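Local atomic coordinates of pectinesterase A (Erwinia chrysanthemi, PDB entry 2NTP), a protein that hydrolyses the methyl esters of pectin to release methanol, probably as the first step in maceration and soft-rotting of plant tissue. Residues 168-173 against 188-193; 225-230 against 268-273. All coordinates share one frame; numbering follows the deposited sequence.

Contact 1: residues 168-173 against 188-193; sequences CRISGT and CDLVSR
Val191, Arg193 and Cys168 bring the largest areas to this pairing of two neighbouring parallel strands. Val191 sits on the same sheet face as Arg169 and Ser171. Its CG2 lies over one face of the Arg169 guanidinium, nearer its rim than its centre, while CG1 approaches NH2 at 3.9 Å; the extended Arg169 chain, with CG anti to the backbone N (chi1 -171°), carries the group along the strand to this valine. Val191 N also donates to Ile170 O at 2.7 Å. Arg193 binds Gly172 O through its backbone N (3.0 Å), and its CG and CD lie on the Gly172 backbone, CG 3.4 Å from the carbonyl O. Its CB meets Thr173 CG2 at 3.8 Å, and its charged end leaves the pair for Glu230, Gly151 O and the ring of Tyr152. At the other end a disulfide joins Cys168 SG to Cys188 SG at 2.1 Å, and beside it Asp189 N donates to Cys168 O (2.8 Å). On the opposite face Ile170 and Leu190 lie side by side. Covalent closure and five backbone bonds probably make the pair stiff up to Thr173, whose side chain neighbours substrate-binding Arg195 and the transition-state stabiliser Gln153.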
ATOM      1  N   CYS A 168       4.619  -5.338  10.035  0.50  5.67           N
ATOM      2  CA  CYS A 168       5.036  -4.441   8.982  0.50  5.03           C
ATOM      3  C   CYS A 168       4.998  -2.976   9.408  0.50  4.83           C
ATOM      4  O   CYS A 168       4.393  -2.628  10.423  0.50  4.27           O
ATOM      5  CB  CYS A 168       4.194  -4.695   7.725  0.50  5.11           C
ATOM      6  SG  CYS A 168       2.574  -3.890   7.637  0.50  4.59           S
ATOM      7  N   ARG A 169       5.692  -2.133   8.648  1.00  4.83           N
ATOM      8  CA  ARG A 169       5.561  -0.685   8.781  1.00  5.45           C
ATOM      9  C   ARG A 169       5.133  -0.138   7.434  1.00  5.21           C
ATOM     10  O   ARG A 169       5.700  -0.504   6.405  1.00  5.03           O
ATOM     11  CB  ARG A 169       6.880  -0.038   9.230  1.00  5.53           C
ATOM     12  CG  ARG A 169       6.766   1.455   9.609  1.00  6.68           C
ATOM     13  CD  ARG A 169       8.158   2.078   9.746  1.00  6.09           C
ATOM     14  NE  ARG A 169       8.162   3.468  10.227  1.00  6.92           N
ATOM     15  CZ  ARG A 169       8.197   4.552   9.449  1.00  6.73           C
ATOM     16  NH1 ARG A 169       8.196   4.443   8.122  1.00  6.24           N
ATOM     17  NH2 ARG A 169       8.211   5.762  10.007  1.00  7.43           N
ATOM     18  N   ILE A 170       4.106   0.708   7.433  1.00  5.23           N
ATOM     19  CA  ILE A 170       3.671   1.383   6.208  1.00  5.26           C
ATOM     20  C   ILE A 170       3.456   2.857   6.524  1.00  4.89           C
ATOM     21  O   ILE A 170       2.709   3.189   7.440  1.00  4.89           O
ATOM     22  CB  ILE A 170       2.370   0.769   5.617  1.00  4.99           C
ATOM     23  CG1 ILE A 170       2.532  -0.745   5.394  1.00  6.32           C
ATOM     24  CG2 ILE A 170       1.993   1.484   4.311  1.00  5.62           C
ATOM     25  CD1 ILE A 170       1.251  -1.488   4.997  1.00  6.37           C
ATOM     26  N   SER A 171       4.125   3.728   5.775  1.00  4.84           N
ATOM     27  CA  SER A 171       4.020   5.166   5.986  1.00  4.87           C
ATOM     28  C   SER A 171       3.456   5.855   4.756  1.00  5.01           C
ATOM     29  O   SER A 171       3.612   5.368   3.630  1.00  5.26           O
ATOM     30  CB  SER A 171       5.388   5.767   6.330  1.00  5.15           C
ATOM     31  OG  SER A 171       6.226   5.827   5.194  1.00  5.31           O
ATOM     32  N   GLY A 172       2.813   6.998   4.980  1.00  4.92           N
ATOM     33  CA  GLY A 172       2.272   7.789   3.885  1.00  4.91           C
ATOM     34  C   GLY A 172       1.365   8.917   4.328  1.00  4.83           C
ATOM     35  O   GLY A 172       1.235   9.212   5.521  1.00  5.06           O
ATOM     36  N   THR A 173       0.723   9.537   3.346  1.00  4.47           N
ATOM     37  CA  THR A 173      -0.148  10.682   3.586  1.00  4.49           C
ATOM     38  C   THR A 173      -1.544  10.423   3.013  1.00  4.50           C
ATOM     39  O   THR A 173      -2.453   9.990   3.734  1.00  4.67           O
ATOM     40  CB  THR A 173       0.465  11.963   2.982  1.00  4.56           C
ATOM     41  OG1 THR A 173       0.830  11.712   1.622  1.00  4.80           O
ATOM     42  CG2 THR A 173       1.722  12.374   3.755  1.00  4.98           C
ATOM     43  N   CYS A 188       0.828  -4.414  12.327  1.00  8.19           N
ATOM     44  CA  CYS A 188       1.527  -3.417  11.528  1.00  8.27           C
ATOM     45  C   CYS A 188       1.463  -2.041  12.176  1.00  8.25           C
ATOM     46  O   CYS A 188       0.493  -1.719  12.880  1.00  8.19           O
ATOM     47  CB  CYS A 188       0.928  -3.354  10.123  1.00  8.30           C
ATOM     48  SG  CYS A 188       1.359  -4.749   9.057  1.00  8.81           S
ATOM     49  N   ASP A 189       2.494  -1.234  11.931  1.00  7.99           N
ATOM     50  CA  ASP A 189       2.473   0.181  12.269  1.00  8.45           C
ATOM     51  C   ASP A 189       2.120   0.965  11.018  1.00  7.63           C
ATOM     52  O   ASP A 189       2.858   0.936  10.032  1.00  7.78           O
ATOM     53  CB  ASP A 189       3.831   0.643  12.792  1.00  9.01           C
ATOM     54  CG  ASP A 189       4.058   0.278  14.247  1.00 11.79           C
ATOM     55  OD1 ASP A 189       3.171  -0.344  14.857  1.00 15.47           O
ATOM     56  OD2 ASP A 189       5.132   0.617  14.775  1.00 15.90           O
ATOM     57  N   LEU A 190       0.990   1.655  11.063  1.00  6.97           N
ATOM     58  CA  LEU A 190       0.561   2.492   9.948  1.00  6.48           C
ATOM     59  C   LEU A 190       0.839   3.935  10.331  1.00  6.36           C
ATOM     60  O   LEU A 190       0.226   4.468  11.263  1.00  6.28           O
ATOM     61  CB  LEU A 190      -0.923   2.263   9.631  1.00  6.52           C
ATOM     62  CG  LEU A 190      -1.356   0.807   9.370  1.00  6.81           C
ATOM     63  CD1 LEU A 190      -2.829   0.744   8.991  1.00  8.25           C
ATOM     64  CD2 LEU A 190      -0.505   0.115   8.297  1.00  7.60           C
ATOM     65  N   VAL A 191       1.781   4.548   9.617  1.00  6.06           N
ATOM     66  CA  VAL A 191       2.392   5.807  10.037  1.00  6.11           C
ATOM     67  C   VAL A 191       1.925   6.981   9.175  1.00  6.18           C
ATOM     68  O   VAL A 191       2.288   7.080   8.002  1.00  5.76           O
ATOM     69  CB  VAL A 191       3.947   5.703  10.030  1.00  5.86           C
ATOM     70  CG1 VAL A 191       4.586   6.979  10.567  1.00  6.49           C
ATOM     71  CG2 VAL A 191       4.416   4.480  10.838  1.00  7.31           C
ATOM     72  N   SER A 192       1.115   7.856   9.771  1.00  6.26           N
ATOM     73  CA  SER A 192       0.616   9.060   9.099  1.00  6.58           C
ATOM     74  C   SER A 192       1.669  10.158   9.148  1.00  6.53           C
ATOM     75  O   SER A 192       2.140  10.533  10.231  1.00  6.88           O
ATOM     76  CB  SER A 192      -0.666   9.557   9.767  1.00  6.92           C
ATOM     77  OG  SER A 192      -1.743   8.673   9.552  1.00  8.46           O
ATOM     78  N   ARG A 193       2.010  10.686   7.980  1.00  5.91           N
ATOM     79  CA  ARG A 193       3.147  11.592   7.857  1.00  5.71           C
ATOM     80  C   ARG A 193       2.770  13.068   7.899  1.00  5.90           C
ATOM     81  O   ARG A 193       1.656  13.469   7.528  1.00  6.06           O
ATOM     82  CB  ARG A 193       3.958  11.261   6.597  1.00  5.48           C
ATOM     83  CG  ARG A 193       4.430   9.803   6.558  1.00  4.50           C
ATOM     84  CD  ARG A 193       5.373   9.540   5.393  1.00  5.34           C
ATOM     85  NE  ARG A 193       6.737  10.007   5.662  1.00  5.49           N
ATOM     86  CZ  ARG A 193       7.781   9.759   4.875  1.00  5.95           C
ATOM     87  NH1 ARG A 193       7.625   9.053   3.760  1.00  5.75           N
ATOM     88  NH2 ARG A 193       8.985  10.217   5.206  1.00  6.57           N
TER

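Contact 2: residues 225-230 against 268-273; sequences SRVIRE and LNTSMD
Arg229 reaches across to Asp273 at the C-terminal end of two parallel segments. From CB, a chi1 of 48° tucks CG between the backbone N and C, 3.5 Å from Asp273 OD2. CD passes the same oxygen at 3.8 Å, and NE forms the salt bridge to it at 2.8 Å. CZ lies 3.2 Å from Asp273 OD2 and NH2 3.1 Å from Asp273 OD1; NH2 has its hydrogen bond with Asn274 OD1, and NH1 a weak one with Val234 O. The carboxylate carbon lies over one face of the guanidinium and the two planes are turned 65° apart, so this is not a flat two-pronged pairing. A water accepts from Arg229 N and donates to Asp273 OD2, giving that oxygen a second bond. Toward the N-terminal ends the backbones join through Ser271 N to Ser225 O, Val227 N to Ser271 O (2.7 Å) and Asp273 N to Val227 O. Val227 CB packs on Met272 CG, and Val227 CG2 on Thr270 CG2. Thr270 OG1 accepts from Ser225 N at 3.3 Å and donates to Leu268 O, tying the turn before strand 271-272 to its neighbour. Such in-register parallel strands from successive coils are typical of the right-handed parallel beta-helix of pectinesterases.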
ATOM      1  N   SER A 225      -3.171  -3.807  15.079  1.00  7.54           N
ATOM      2  CA  SER A 225      -2.169  -2.894  14.558  1.00  7.66           C
ATOM      3  C   SER A 225      -2.123  -1.586  15.338  1.00  7.56           C
ATOM      4  O   SER A 225      -2.822  -1.417  16.339  1.00  7.55           O
ATOM      5  CB  SER A 225      -2.428  -2.642  13.068  1.00  7.59           C
ATOM      6  OG  SER A 225      -2.119  -3.805  12.319  1.00  7.82           O
ATOM      7  N   ARG A 226      -1.280  -0.669  14.876  1.00  7.81           N
ATOM      8  CA  ARG A 226      -1.093   0.610  15.527  1.00  8.51           C
ATOM      9  C   ARG A 226      -1.137   1.687  14.460  1.00  8.26           C
ATOM     10  O   ARG A 226      -0.340   1.673  13.521  1.00  8.21           O
ATOM     11  CB  ARG A 226       0.245   0.642  16.281  1.00  8.90           C
ATOM     12  CG  ARG A 226       0.281  -0.299  17.499  1.00 11.46           C
ATOM     13  CD  ARG A 226       1.699  -0.703  17.899  1.00 16.47           C
ATOM     14  NE  ARG A 226       2.389  -1.436  16.833  1.00 20.06           N
ATOM     15  CZ  ARG A 226       2.177  -2.713  16.508  1.00 21.07           C
ATOM     16  NH1 ARG A 226       1.283  -3.450  17.157  1.00 22.25           N
ATOM     17  NH2 ARG A 226       2.868  -3.256  15.514  1.00 22.17           N
ATOM     18  N   VAL A 227      -2.099   2.592  14.608  1.00  7.91           N
ATOM     19  CA  VAL A 227      -2.269   3.742  13.738  1.00  7.79           C
ATOM     20  C   VAL A 227      -1.620   4.926  14.449  1.00  8.08           C
ATOM     21  O   VAL A 227      -2.147   5.445  15.439  1.00  7.33           O
ATOM     22  CB  VAL A 227      -3.774   3.971  13.436  1.00  7.64           C
ATOM     23  CG1 VAL A 227      -4.032   5.345  12.841  1.00  7.80           C
ATOM     24  CG2 VAL A 227      -4.284   2.874  12.510  1.00  8.00           C
ATOM     25  N   ILE A 228      -0.453   5.328  13.952  1.00  8.40           N
ATOM     26  CA  ILE A 228       0.403   6.272  14.673  1.00  9.45           C
ATOM     27  C   ILE A 228       0.795   7.483  13.830  1.00  9.70           C
ATOM     28  O   ILE A 228       0.793   7.430  12.601  1.00  9.56           O
ATOM     29  CB  ILE A 228       1.686   5.587  15.245  1.00  9.69           C
ATOM     30  CG1 ILE A 228       2.601   5.076  14.125  1.00 10.09           C
ATOM     31  CG2 ILE A 228       1.314   4.449  16.226  1.00 10.30           C
ATOM     32  CD1 ILE A 228       3.950   4.536  14.623  1.00 10.30           C
ATOM     33  N   ARG A 229       1.121   8.576  14.510  1.00 10.28           N
ATOM     34  CA  ARG A 229       1.622   9.766  13.836  1.00 11.00           C
ATOM     35  C   ARG A 229       3.138   9.699  13.757  1.00 10.95           C
ATOM     36  O   ARG A 229       3.803   9.207  14.678  1.00 11.00           O
ATOM     37  CB  ARG A 229       1.173  11.044  14.546  1.00 11.77           C
ATOM     38  CG  ARG A 229       1.390  11.044  16.031  1.00 14.58           C
ATOM     39  CD  ARG A 229       1.230  12.433  16.601  1.00 18.37           C
ATOM     40  NE  ARG A 229       0.394  12.404  17.790  1.00 23.20           N
ATOM     41  CZ  ARG A 229      -0.824  12.929  17.861  1.00 23.79           C
ATOM     42  NH1 ARG A 229      -1.354  13.567  16.822  1.00 24.47           N
ATOM     43  NH2 ARG A 229      -1.502  12.842  18.991  1.00 26.14           N
ATOM     44  N   GLU A 230       3.666  10.191  12.643  1.00 10.72           N
ATOM     45  CA  GLU A 230       5.098  10.243  12.384  1.00 10.81           C
ATOM     46  C   GLU A 230       5.821  11.141  13.391  1.00 10.92           C
ATOM     47  O   GLU A 230       6.961  10.872  13.790  1.00 10.90           O
ATOM     48  CB  GLU A 230       5.289  10.781  10.970  1.00 11.03           C
ATOM     49  CG  GLU A 230       6.700  11.044  10.559  1.00 10.73           C
ATOM     50  CD  GLU A 230       6.768  11.533   9.137  1.00  9.38           C
ATOM     51  OE1 GLU A 230       7.298  10.784   8.299  1.00  9.39           O
ATOM     52  OE2 GLU A 230       6.278  12.658   8.865  1.00  8.08           O
ATOM     53  N   LEU A 268      -9.851  -3.823  13.286  1.00  7.53           N
ATOM     54  CA  LEU A 268     -10.156  -4.617  14.477  1.00  7.76           C
ATOM     55  C   LEU A 268      -9.008  -4.593  15.476  1.00  7.84           C
ATOM     56  O   LEU A 268      -7.852  -4.796  15.100  1.00  7.96           O
ATOM     57  CB  LEU A 268     -10.503  -6.064  14.117  1.00  7.83           C
ATOM     58  CG  LEU A 268     -11.631  -6.295  13.108  1.00  7.83           C
ATOM     59  CD1 LEU A 268     -11.032  -6.603  11.741  1.00  8.04           C
ATOM     60  CD2 LEU A 268     -12.530  -7.430  13.568  1.00  9.37           C
ATOM     61  N   ASN A 269      -9.337  -4.339  16.744  1.00  8.21           N
ATOM     62  CA  ASN A 269      -8.355  -4.364  17.840  1.00  8.50           C
ATOM     63  C   ASN A 269      -7.096  -3.546  17.525  1.00  8.52           C
ATOM     64  O   ASN A 269      -5.963  -4.000  17.739  1.00  8.75           O
ATOM     65  CB  ASN A 269      -7.991  -5.816  18.188  1.00  8.96           C
ATOM     66  CG  ASN A 269      -9.205  -6.640  18.601  1.00 11.01           C
ATOM     67  OD1 ASN A 269      -9.580  -7.606  17.926  1.00 14.00           O
ATOM     68  ND2 ASN A 269      -9.828  -6.258  19.711  1.00 12.33           N
ATOM     69  N   THR A 270      -7.308  -2.332  17.026  1.00  8.02           N
ATOM     70  CA  THR A 270      -6.220  -1.488  16.548  1.00  8.23           C
ATOM     71  C   THR A 270      -6.136  -0.182  17.341  1.00  8.54           C
ATOM     72  O   THR A 270      -7.154   0.452  17.608  1.00  8.34           O
ATOM     73  CB  THR A 270      -6.365  -1.250  15.021  1.00  8.43           C
ATOM     74  OG1 THR A 270      -6.039  -2.465  14.340  1.00  8.40           O
ATOM     75  CG2 THR A 270      -5.440  -0.143  14.520  1.00  8.14           C
ATOM     76  N   SER A 271      -4.922   0.198  17.732  1.00  8.71           N
ATOM     77  CA  SER A 271      -4.718   1.459  18.443  1.00  9.37           C
ATOM     78  C   SER A 271      -4.694   2.623  17.460  1.00  9.18           C
ATOM     79  O   SER A 271      -4.244   2.480  16.324  1.00  9.15           O
ATOM     80  CB  SER A 271      -3.440   1.441  19.282  1.00  9.75           C
ATOM     81  OG  SER A 271      -2.287   1.380  18.477  1.00 12.83           O
ATOM     82  N   MET A 272      -5.192   3.770  17.903  1.00  9.16           N
ATOM     83  CA  MET A 272      -5.238   4.962  17.064  1.00  9.20           C
ATOM     84  C   MET A 272      -4.896   6.172  17.901  1.00  9.63           C
ATOM     85  O   MET A 272      -5.532   6.411  18.928  1.00  9.51           O
ATOM     86  CB  MET A 272      -6.633   5.148  16.466  1.00  9.10           C
ATOM     87  CG  MET A 272      -7.094   4.022  15.571  1.00  9.00           C
ATOM     88  SD  MET A 272      -8.824   4.173  15.123  1.00  9.12           S
ATOM     89  CE  MET A 272      -8.980   2.724  14.084  1.00  9.45           C
ATOM     90  N   ASP A 273      -3.902   6.940  17.464  1.00  9.75           N
ATOM     91  CA  ASP A 273      -3.615   8.224  18.099  1.00 10.37           C
ATOM     92  C   ASP A 273      -4.630   9.278  17.656  1.00 10.09           C
ATOM     93  O   ASP A 273      -5.443   9.038  16.750  1.00  9.54           O
ATOM     94  CB  ASP A 273      -2.183   8.681  17.813  1.00 10.84           C
ATOM     95  CG  ASP A 273      -1.626   9.594  18.908  1.00 13.17           C
ATOM     96  OD1 ASP A 273      -2.379  10.003  19.833  1.00 16.80           O
ATOM     97  OD2 ASP A 273      -0.420   9.903  18.848  1.00 16.26           O
TER
HETATM   98  O   HOH W   1      -3.298  -3.259  18.436  1.00 13.68           O
HETATM   99  O   HOH W   2      -1.762   4.122  18.114  1.00 13.87           O
HETATM  100  O   HOH W   3       0.874   8.053  17.479  1.00 18.72           O

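In the fold
From the N terminus the chain first runs through the early coils of the beta-helix, then contact 1 closes a short loop: residues 174-187 leave strand 169-172, include nucleophile Asp175, and return one coil later as strand 189-192. Contact 2 follows in series, neither enclosing nor crossing the first; it closes a longer loop of 37 residues carrying the substrate-binding Arg243, Trp245 and Thr248. The two meet because strands 189-192 and 226-229 are neighbours in one sheet: Leu190 N probably donates to Arg226 O, and Val191 packs on Ile228. Together they join four consecutive strands of that parallel sheet, ending at 271-272.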